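Local coordinates for protein peptide chain release factor RF2 (Thermus thermophilus, PDB 2IHR) that recognises the stop codons UGA and UAA on the ribosome and directs release of the finished peptide chain, at residues A[220-225]-A[277-282]; A[262-267]-A[272-277]. One frame throughout, in Å; residues are numbered along the deposited sequence.

Contact 1 (A[220-225]-A[277-282])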
ATOM      1  N   VAL A 220     -12.106 -10.661 -13.259  1.00106.30           N
ATOM      2  CA  VAL A 220     -13.179 -11.484 -13.806  1.00105.81           C
ATOM      3  C   VAL A 220     -14.360 -10.620 -14.224  1.00106.34           C
ATOM      4  O   VAL A 220     -14.342  -9.387 -14.080  1.00102.96           O
ATOM      5  CB  VAL A 220     -13.700 -12.528 -12.789  1.00120.79           C
ATOM      6  CG1 VAL A 220     -12.911 -13.810 -12.911  1.00125.50           C
ATOM      7  CG2 VAL A 220     -13.610 -11.976 -11.378  1.00118.69           C
ATOM      8  N   VAL A 221     -15.381 -11.283 -14.756  1.00130.61           N
ATOM      9  CA  VAL A 221     -16.594 -10.616 -15.207  1.00127.60           C
ATOM     10  C   VAL A 221     -17.740 -11.167 -14.377  1.00124.89           C
ATOM     11  O   VAL A 221     -17.777 -12.353 -14.034  1.00123.04           O
ATOM     12  CB  VAL A 221     -16.854 -10.874 -16.690  1.00 94.42           C
ATOM     13  CG1 VAL A 221     -17.559  -9.681 -17.287  1.00 98.22           C
ATOM     14  CG2 VAL A 221     -15.530 -11.161 -17.416  1.00 90.41           C
ATOM     15  N   LEU A 222     -18.686 -10.307 -14.055  1.00 87.82           N
ATOM     16  CA  LEU A 222     -19.767 -10.756 -13.200  1.00 88.49           C
ATOM     17  C   LEU A 222     -21.126 -11.060 -13.815  1.00 85.34           C
ATOM     18  O   LEU A 222     -21.661 -10.312 -14.659  1.00 77.02           O
ATOM     19  CB  LEU A 222     -19.934  -9.767 -12.035  1.00101.54           C
ATOM     20  CG  LEU A 222     -18.804  -9.647 -11.000  1.00 97.83           C
ATOM     21  CD1 LEU A 222     -19.106  -8.469 -10.066  1.00 86.81           C
ATOM     22  CD2 LEU A 222     -18.643 -10.968 -10.222  1.00 95.57           C
ATOM     23  N   LYS A 223     -21.674 -12.178 -13.350  1.00110.04           N
ATOM     24  CA  LYS A 223     -22.980 -12.645 -13.782  1.00112.04           C
ATOM     25  C   LYS A 223     -24.022 -12.025 -12.845  1.00106.71           C
ATOM     26  O   LYS A 223     -24.025 -12.315 -11.647  1.00102.33           O
ATOM     27  CB  LYS A 223     -23.034 -14.170 -13.702  1.00121.23           C
ATOM     28  CG  LYS A 223     -21.974 -14.888 -14.535  1.00120.36           C
ATOM     29  CD  LYS A 223     -22.223 -16.391 -14.520  1.00128.26           C
ATOM     30  CE  LYS A 223     -21.393 -17.110 -15.588  1.00131.53           C
ATOM     31  NZ  LYS A 223     -19.919 -16.998 -15.373  1.00133.47           N
ATOM     32  N   PRO A 224     -24.920 -11.166 -13.376  1.00 97.58           N
ATOM     33  CA  PRO A 224     -25.971 -10.490 -12.590  1.00 95.90           C
ATOM     34  C   PRO A 224     -26.684 -11.453 -11.677  1.00 97.36           C
ATOM     35  O   PRO A 224     -27.163 -11.074 -10.605  1.00 93.62           O
ATOM     36  CB  PRO A 224     -26.910  -9.938 -13.646  1.00 68.20           C
ATOM     37  CG  PRO A 224     -26.014  -9.728 -14.808  1.00 70.46           C
ATOM     38  CD  PRO A 224     -25.127 -10.948 -14.816  1.00 68.75           C
ATOM     39  N   GLU A 225     -26.743 -12.700 -12.129  1.00 88.37           N
ATOM     40  CA  GLU A 225     -27.396 -13.765 -11.389  1.00 94.68           C
ATOM     41  C   GLU A 225     -26.456 -14.344 -10.341  1.00 94.10           C
ATOM     42  O   GLU A 225     -26.832 -15.241  -9.582  1.00 90.88           O
ATOM     43  CB  GLU A 225     -27.892 -14.870 -12.344  1.00141.72           C
ATOM     44  CG  GLU A 225     -26.941 -15.263 -13.478  1.00149.01           C
ATOM     45  CD  GLU A 225     -27.161 -14.479 -14.768  1.00153.30           C
ATOM     46  OE1 GLU A 225     -26.769 -14.997 -15.832  1.00151.66           O
ATOM     47  OE2 GLU A 225     -27.712 -13.354 -14.729  1.00151.85           O
ATOM     48  N   LYS A 277     -16.472  -2.410  -8.281  1.00 76.67           N
ATOM     49  CA  LYS A 277     -15.071  -2.204  -8.617  1.00 76.11           C
ATOM     50  C   LYS A 277     -14.246  -2.753  -7.447  1.00 71.45           C
ATOM     51  O   LYS A 277     -13.225  -3.423  -7.659  1.00 66.62           O
ATOM     52  CB  LYS A 277     -14.797  -0.714  -8.856  1.00 82.23           C
ATOM     53  CG  LYS A 277     -14.001  -0.481 -10.138  1.00 90.72           C
ATOM     54  CD  LYS A 277     -13.643   0.979 -10.349  1.00 96.58           C
ATOM     55  CE  LYS A 277     -14.876   1.805 -10.590  1.00104.49           C
ATOM     56  NZ  LYS A 277     -14.534   3.024 -11.358  1.00109.61           N
ATOM     57  N   ILE A 278     -14.701  -2.478  -6.220  1.00 63.72           N
ATOM     58  CA  ILE A 278     -14.045  -3.011  -5.023  1.00 67.94           C
ATOM     59  C   ILE A 278     -14.234  -4.528  -5.006  1.00 70.97           C
ATOM     60  O   ILE A 278     -13.257  -5.276  -4.986  1.00 73.71           O
ATOM     61  CB  ILE A 278     -14.619  -2.443  -3.660  1.00 67.91           C
ATOM     62  CG1 ILE A 278     -13.958  -1.105  -3.280  1.00 62.96           C
ATOM     63  CG2 ILE A 278     -14.247  -3.396  -2.514  1.00 64.33           C
ATOM     64  CD1 ILE A 278     -14.379   0.081  -4.053  1.00 64.12           C
ATOM     65  N   LEU A 279     -15.488  -4.973  -5.031  1.00 81.63           N
ATOM     66  CA  LEU A 279     -15.804  -6.400  -5.010  1.00 81.49           C
ATOM     67  C   LEU A 279     -14.948  -7.215  -5.964  1.00 79.11           C
ATOM     68  O   LEU A 279     -14.404  -8.279  -5.612  1.00 77.03           O
ATOM     69  CB  LEU A 279     -17.273  -6.632  -5.358  1.00 85.03           C
ATOM     70  CG  LEU A 279     -17.848  -8.024  -5.033  1.00 92.25           C
ATOM     71  CD1 LEU A 279     -18.347  -8.689  -6.310  1.00100.06           C
ATOM     72  CD2 LEU A 279     -16.806  -8.905  -4.327  1.00 92.67           C
ATOM     73  N   LYS A 280     -14.829  -6.718  -7.178  1.00 72.98           N
ATOM     74  CA  LYS A 280     -14.054  -7.436  -8.160  1.00 81.17           C
ATOM     75  C   LYS A 280     -12.640  -7.666  -7.626  1.00 82.69           C
ATOM     76  O   LYS A 280     -12.122  -8.800  -7.624  1.00 82.45           O
ATOM     77  CB  LYS A 280     -14.042  -6.660  -9.491  1.00 93.75           C
ATOM     78  CG  LYS A 280     -15.181  -7.031 -10.488  1.00 88.13           C
ATOM     79  CD  LYS A 280     -15.355  -5.957 -11.567  1.00 91.34           C
ATOM     80  CE  LYS A 280     -15.925  -6.489 -12.857  1.00 92.20           C
ATOM     81  NZ  LYS A 280     -14.899  -6.521 -13.948  1.00 88.79           N
ATOM     82  N   ALA A 281     -12.038  -6.581  -7.148  1.00108.54           N
ATOM     83  CA  ALA A 281     -10.680  -6.589  -6.604  1.00 99.64           C
ATOM     84  C   ALA A 281     -10.464  -7.497  -5.390  1.00 94.88           C
ATOM     85  O   ALA A 281      -9.350  -7.948  -5.135  1.00102.89           O
ATOM     86  CB  ALA A 281     -10.300  -5.207  -6.255  1.00 42.28           C
ATOM     87  N   ARG A 282     -11.522  -7.739  -4.629  1.00 67.63           N
ATOM     88  CA  ARG A 282     -11.427  -8.609  -3.469  1.00 67.24           C
ATOM     89  C   ARG A 282     -11.427 -10.077  -3.895  1.00 73.93           C
ATOM     90  O   ARG A 282     -10.825 -10.930  -3.250  1.00 72.49           O
ATOM     91  CB  ARG A 282     -12.586  -8.329  -2.530  1.00 65.45           C
ATOM     92  CG  ARG A 282     -12.497  -6.977  -1.849  1.00 64.52           C
ATOM     93  CD  ARG A 282     -13.531  -6.857  -0.769  1.00 58.05           C
ATOM     94  NE  ARG A 282     -13.399  -8.029   0.064  1.00 58.36           N
ATOM     95  CZ  ARG A 282     -14.285  -8.416   0.970  1.00 61.13           C
ATOM     96  NH1 ARG A 282     -15.408  -7.733   1.199  1.00 59.90           N
ATOM     97  NH2 ARG A 282     -14.017  -9.511   1.658  1.00 52.41           N
TER
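Val220 and Lys280 mark the closest approach of the two backbones, with 7.0 Å between their CA atoms. Segment 220-225 is a loop, extended through Lys223, that leads into strand 227-232. Segment 277-282 is a part of the long helix 268-294. No backbone-to-backbone hydrogen bond joins them, so side chains from both segments bridge the gap.

The polar link is a hydrogen bond from the ammonium group of Lys280 to the loop backbone. Lys280 NZ lies 2.9 Å from Val220 O. It sits almost in line with the carbonyl, at a C=O...N angle of 168°. The lysine chain runs out from the helix and bends at its last torsion (chi4 -109°), which turns NZ to the oxygen. Val220 contributes chiefly through its main chain; its side chain stays farther off.

The apolar link is made by two leucines. Leu222 points its CB at the helix, while Leu279 leaves the helix across the direction of the loop, but its end comes nearer. Their CD1 methyls meet at 3.8 Å, and the two side chains cross at a slant. Leu222 CD1 also comes within 4.2 Å of Lys280 CG, so the stem of the lysine widens the greasy patch. His253 of strand 248-253 touches both leucines. Leu279 rests on Ile258 and Val260 as well, which ties the patch to the three-stranded sheet of the RF-1 region.

Lys280 also touches Glu219, just before the loop segment. With an alanine in its place, the carbonyl of Val220 would probably lose this donor and one flank of Leu222 would lie barer. One residue thus serves both halves of the contact: its methylene stem joins the leucine packing, and its charged end holds the Val220 carbonyl.

Contact 2 (A[262-267]-A[272-277])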
ATOM      1  N   CYS A 262     -21.679   0.487  -0.150  1.00 87.77           N
ATOM      2  CA  CYS A 262     -21.083   1.725  -0.620  1.00 86.39           C
ATOM      3  C   CYS A 262     -21.985   2.923  -0.688  1.00 92.39           C
ATOM      4  O   CYS A 262     -22.795   3.032  -1.598  1.00 98.21           O
ATOM      5  CB  CYS A 262     -20.502   1.513  -2.008  1.00 78.51           C
ATOM      6  SG  CYS A 262     -19.851   3.032  -2.809  1.00 74.91           S
ATOM      7  N   GLN A 263     -21.803   3.835   0.259  1.00 72.48           N
ATOM      8  CA  GLN A 263     -22.567   5.070   0.343  1.00 71.42           C
ATOM      9  C   GLN A 263     -21.702   6.261  -0.076  1.00 66.08           C
ATOM     10  O   GLN A 263     -21.928   7.350   0.468  1.00 56.02           O
ATOM     11  CB  GLN A 263     -23.015   5.328   1.798  1.00 71.74           C
ATOM     12  CG  GLN A 263     -22.920   4.115   2.722  1.00 84.03           C
ATOM     13  CD  GLN A 263     -22.439   4.456   4.135  1.00 93.52           C
ATOM     14  OE1 GLN A 263     -22.778   3.760   5.106  1.00 96.94           O
ATOM     15  NE2 GLN A 263     -21.630   5.514   4.252  1.00 91.06           N
ATOM     16  N   THR A 264     -20.732   6.117  -0.982  1.00 63.86           N
ATOM     17  CA  THR A 264     -19.923   7.304  -1.293  1.00 73.84           C
ATOM     18  C   THR A 264     -20.690   8.577  -1.722  1.00 82.73           C
ATOM     19  O   THR A 264     -20.537   9.650  -1.098  1.00 86.31           O
ATOM     20  CB  THR A 264     -18.870   7.030  -2.381  1.00 77.27           C
ATOM     21  OG1 THR A 264     -18.051   5.945  -1.967  1.00 76.55           O
ATOM     22  CG2 THR A 264     -17.994   8.277  -2.646  1.00 72.66           C
ATOM     23  N   THR A 265     -21.487   8.477  -2.785  1.00109.77           N
ATOM     24  CA  THR A 265     -22.203   9.648  -3.260  1.00113.80           C
ATOM     25  C   THR A 265     -23.691   9.520  -3.177  1.00117.80           C
ATOM     26  O   THR A 265     -24.236   8.621  -2.520  1.00116.11           O
ATOM     27  CB  THR A 265     -21.886   9.989  -4.727  1.00110.36           C
ATOM     28  OG1 THR A 265     -20.861   9.118  -5.214  1.00104.85           O
ATOM     29  CG2 THR A 265     -21.459  11.465  -4.854  1.00112.64           C
ATOM     30  N   ARG A 266     -24.322  10.455  -3.880  1.00 98.74           N
ATOM     31  CA  ARG A 266     -25.761  10.578  -3.980  1.00105.14           C
ATOM     32  C   ARG A 266     -26.259   9.633  -5.069  1.00104.31           C
ATOM     33  O   ARG A 266     -27.166   8.831  -4.845  1.00101.73           O
ATOM     34  CB  ARG A 266     -26.107  12.025  -4.336  1.00139.52           C
ATOM     35  CG  ARG A 266     -27.574  12.337  -4.246  1.00161.74           C
ATOM     36  CD  ARG A 266     -27.919  13.625  -4.968  1.00178.00           C
ATOM     37  NE  ARG A 266     -29.362  13.856  -4.965  1.00188.36           N
ATOM     38  CZ  ARG A 266     -29.969  14.841  -5.618  1.00191.11           C
ATOM     39  NH1 ARG A 266     -29.258  15.699  -6.337  1.00190.73           N
ATOM     40  NH2 ARG A 266     -31.287  14.970  -5.549  1.00191.82           N
ATOM     41  N   SER A 267     -25.652   9.712  -6.250  1.00 98.39           N
ATOM     42  CA  SER A 267     -26.076   8.860  -7.346  1.00100.85           C
ATOM     43  C   SER A 267     -25.916   7.361  -7.054  1.00102.62           C
ATOM     44  O   SER A 267     -24.839   6.777  -7.227  1.00103.48           O
ATOM     45  CB  SER A 267     -25.342   9.245  -8.640  1.00106.79           C
ATOM     46  OG  SER A 267     -23.964   8.931  -8.581  1.00108.27           O
ATOM     47  N   LYS A 272     -23.111   1.730  -7.236  1.00 95.29           N
ATOM     48  CA  LYS A 272     -23.113   0.317  -7.621  1.00 97.49           C
ATOM     49  C   LYS A 272     -21.817   0.042  -8.338  1.00 93.22           C
ATOM     50  O   LYS A 272     -21.204  -1.021  -8.200  1.00 93.84           O
ATOM     51  CB  LYS A 272     -24.264  -0.027  -8.576  1.00113.72           C
ATOM     52  CG  LYS A 272     -25.570  -0.386  -7.909  1.00123.29           C
ATOM     53  CD  LYS A 272     -26.547  -1.014  -8.911  1.00126.98           C
ATOM     54  CE  LYS A 272     -27.998  -0.921  -8.426  1.00110.61           C
ATOM     55  NZ  LYS A 272     -28.842  -1.736  -9.305  1.00102.71           N
ATOM     56  N   GLU A 273     -21.413   1.029  -9.117  1.00 83.19           N
ATOM     57  CA  GLU A 273     -20.209   0.910  -9.905  1.00 83.55           C
ATOM     58  C   GLU A 273     -18.996   0.689  -8.998  1.00 84.10           C
ATOM     59  O   GLU A 273     -18.206  -0.231  -9.222  1.00 81.16           O
ATOM     60  CB  GLU A 273     -20.035   2.168 -10.769  1.00 85.89           C
ATOM     61  CG  GLU A 273     -18.710   2.220 -11.499  1.00 95.17           C
ATOM     62  CD  GLU A 273     -18.453   3.562 -12.146  1.00107.06           C
ATOM     63  OE1 GLU A 273     -18.918   4.603 -11.596  1.00111.60           O
ATOM     64  OE2 GLU A 273     -17.768   3.571 -13.195  1.00107.05           O
ATOM     65  N   LEU A 274     -18.864   1.528  -7.971  1.00 90.28           N
ATOM     66  CA  LEU A 274     -17.745   1.434  -7.037  1.00 83.84           C
ATOM     67  C   LEU A 274     -17.796   0.100  -6.295  1.00 82.63           C
ATOM     68  O   LEU A 274     -16.816  -0.648  -6.295  1.00 83.30           O
ATOM     69  CB  LEU A 274     -17.806   2.599  -6.042  1.00 82.11           C
ATOM     70  CG  LEU A 274     -16.608   2.896  -5.137  1.00 80.93           C
ATOM     71  CD1 LEU A 274     -15.426   3.428  -5.945  1.00 75.32           C
ATOM     72  CD2 LEU A 274     -17.026   3.908  -4.110  1.00 79.65           C
ATOM     73  N   ALA A 275     -18.943  -0.189  -5.680  1.00 69.10           N
ATOM     74  CA  ALA A 275     -19.160  -1.424  -4.907  1.00 66.22           C
ATOM     75  C   ALA A 275     -18.684  -2.632  -5.655  1.00 68.67           C
ATOM     76  O   ALA A 275     -18.170  -3.597  -5.057  1.00 70.96           O
ATOM     77  CB  ALA A 275     -20.641  -1.610  -4.582  1.00 46.18           C
ATOM     78  N   LEU A 276     -18.873  -2.567  -6.972  1.00 70.12           N
ATOM     79  CA  LEU A 276     -18.506  -3.649  -7.882  1.00 73.11           C
ATOM     80  C   LEU A 276     -17.038  -3.618  -8.262  1.00 71.86           C
ATOM     81  O   LEU A 276     -16.440  -4.661  -8.546  1.00 70.18           O
ATOM     82  CB  LEU A 276     -19.368  -3.568  -9.154  1.00 88.52           C
ATOM     83  CG  LEU A 276     -20.870  -3.896  -9.115  1.00 87.47           C
ATOM     84  CD1 LEU A 276     -21.464  -3.460 -10.432  1.00 85.73           C
ATOM     85  CD2 LEU A 276     -21.116  -5.401  -8.888  1.00 84.84           C
ATOM     86  N   LYS A 277     -16.472  -2.410  -8.281  1.00 76.67           N
ATOM     87  CA  LYS A 277     -15.071  -2.204  -8.617  1.00 76.11           C
ATOM     88  C   LYS A 277     -14.246  -2.753  -7.447  1.00 71.45           C
ATOM     89  O   LYS A 277     -13.225  -3.423  -7.659  1.00 66.62           O
ATOM     90  CB  LYS A 277     -14.797  -0.714  -8.856  1.00 82.23           C
ATOM     91  CG  LYS A 277     -14.001  -0.481 -10.138  1.00 90.72           C
ATOM     92  CD  LYS A 277     -13.643   0.979 -10.349  1.00 96.58           C
ATOM     93  CE  LYS A 277     -14.876   1.805 -10.590  1.00104.49           C
ATOM     94  NZ  LYS A 277     -14.534   3.024 -11.358  1.00109.61           N
TER
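This is a buried, apolar contact between the chain following strand 258-262 and the helix that comes next. Cys262 and Thr264 on one side meet Leu274 and Ala275 on the other. Segment 262-267 leads from strand 258-262 to Ser267, the N-cap of helix 268-294. Segment 272-277 lies one turn into that helix. The chain therefore doubles back on itself in a tight beta-loop-alpha connection. The nearest CA atoms, those of Cys262 and Ala275, are 5.7 Å apart.

No hydrogen bond crosses between the segments. Cys262 aims its side chain at the helix. Its SG, set opposite the backbone N (chi1 174°), lies against Leu274, 3.2 Å from CD2 and 3.8 Å from CB. The shorter approach is tight for sulfur and carbon and deserves caution at this resolution. Cys262 CB meets Ala275 CB at 4.0 Å, and the small alanine is consistent with the close approach of the helix to Cys262.

Thr264 reaches the same leucine from the loop. Its side chain crosses that of Leu274 at about a right angle, with Thr264 CB 4.0 Å from Leu274 CD2. The threonine hydroxyl lies beside this methyl, but its polar partner is elsewhere: OG1 is hydrogen-bonded to Val153 O of strand 150-158. Within the loop, a weak bond runs from Thr264 N to Cys262 SG, 3.7 Å long and nearly straight at 173°.

Leu274 also packs on Glu152 and Val154, and Gln263 bonds through its backbone with Val154. The loop and helix thus meet the edge strand of the large mixed sheet. The chemistry implies a division of labour. Apolar contacts hold loop and helix together, while polar groups of the loop join it to the neighbouring sheet.

In the fold
Both contacts use helix 268-294 of the RF-1 domain, with their centres about 13 Å apart. Along the chain, segment 220-225 comes first, then 262-267, then the helix, whose early turns serve contact 2 and whose next turns serve contact 1. Their helix segments meet at Lys277, and Leu222 CD1 lies 3.9 Å from Leu276 CD2. Contact 1 joins the helix to the chain entering the three-stranded sheet, contact 2 to the chain leaving it. Gln240 of the GGQ motif belongs to the loop joining strands 227-232 and 248-253, so both contacts hold the helix to the small sheet that carries it. The contact 2 loop also meets strand 150-158, consistent with the compact form of free release factors.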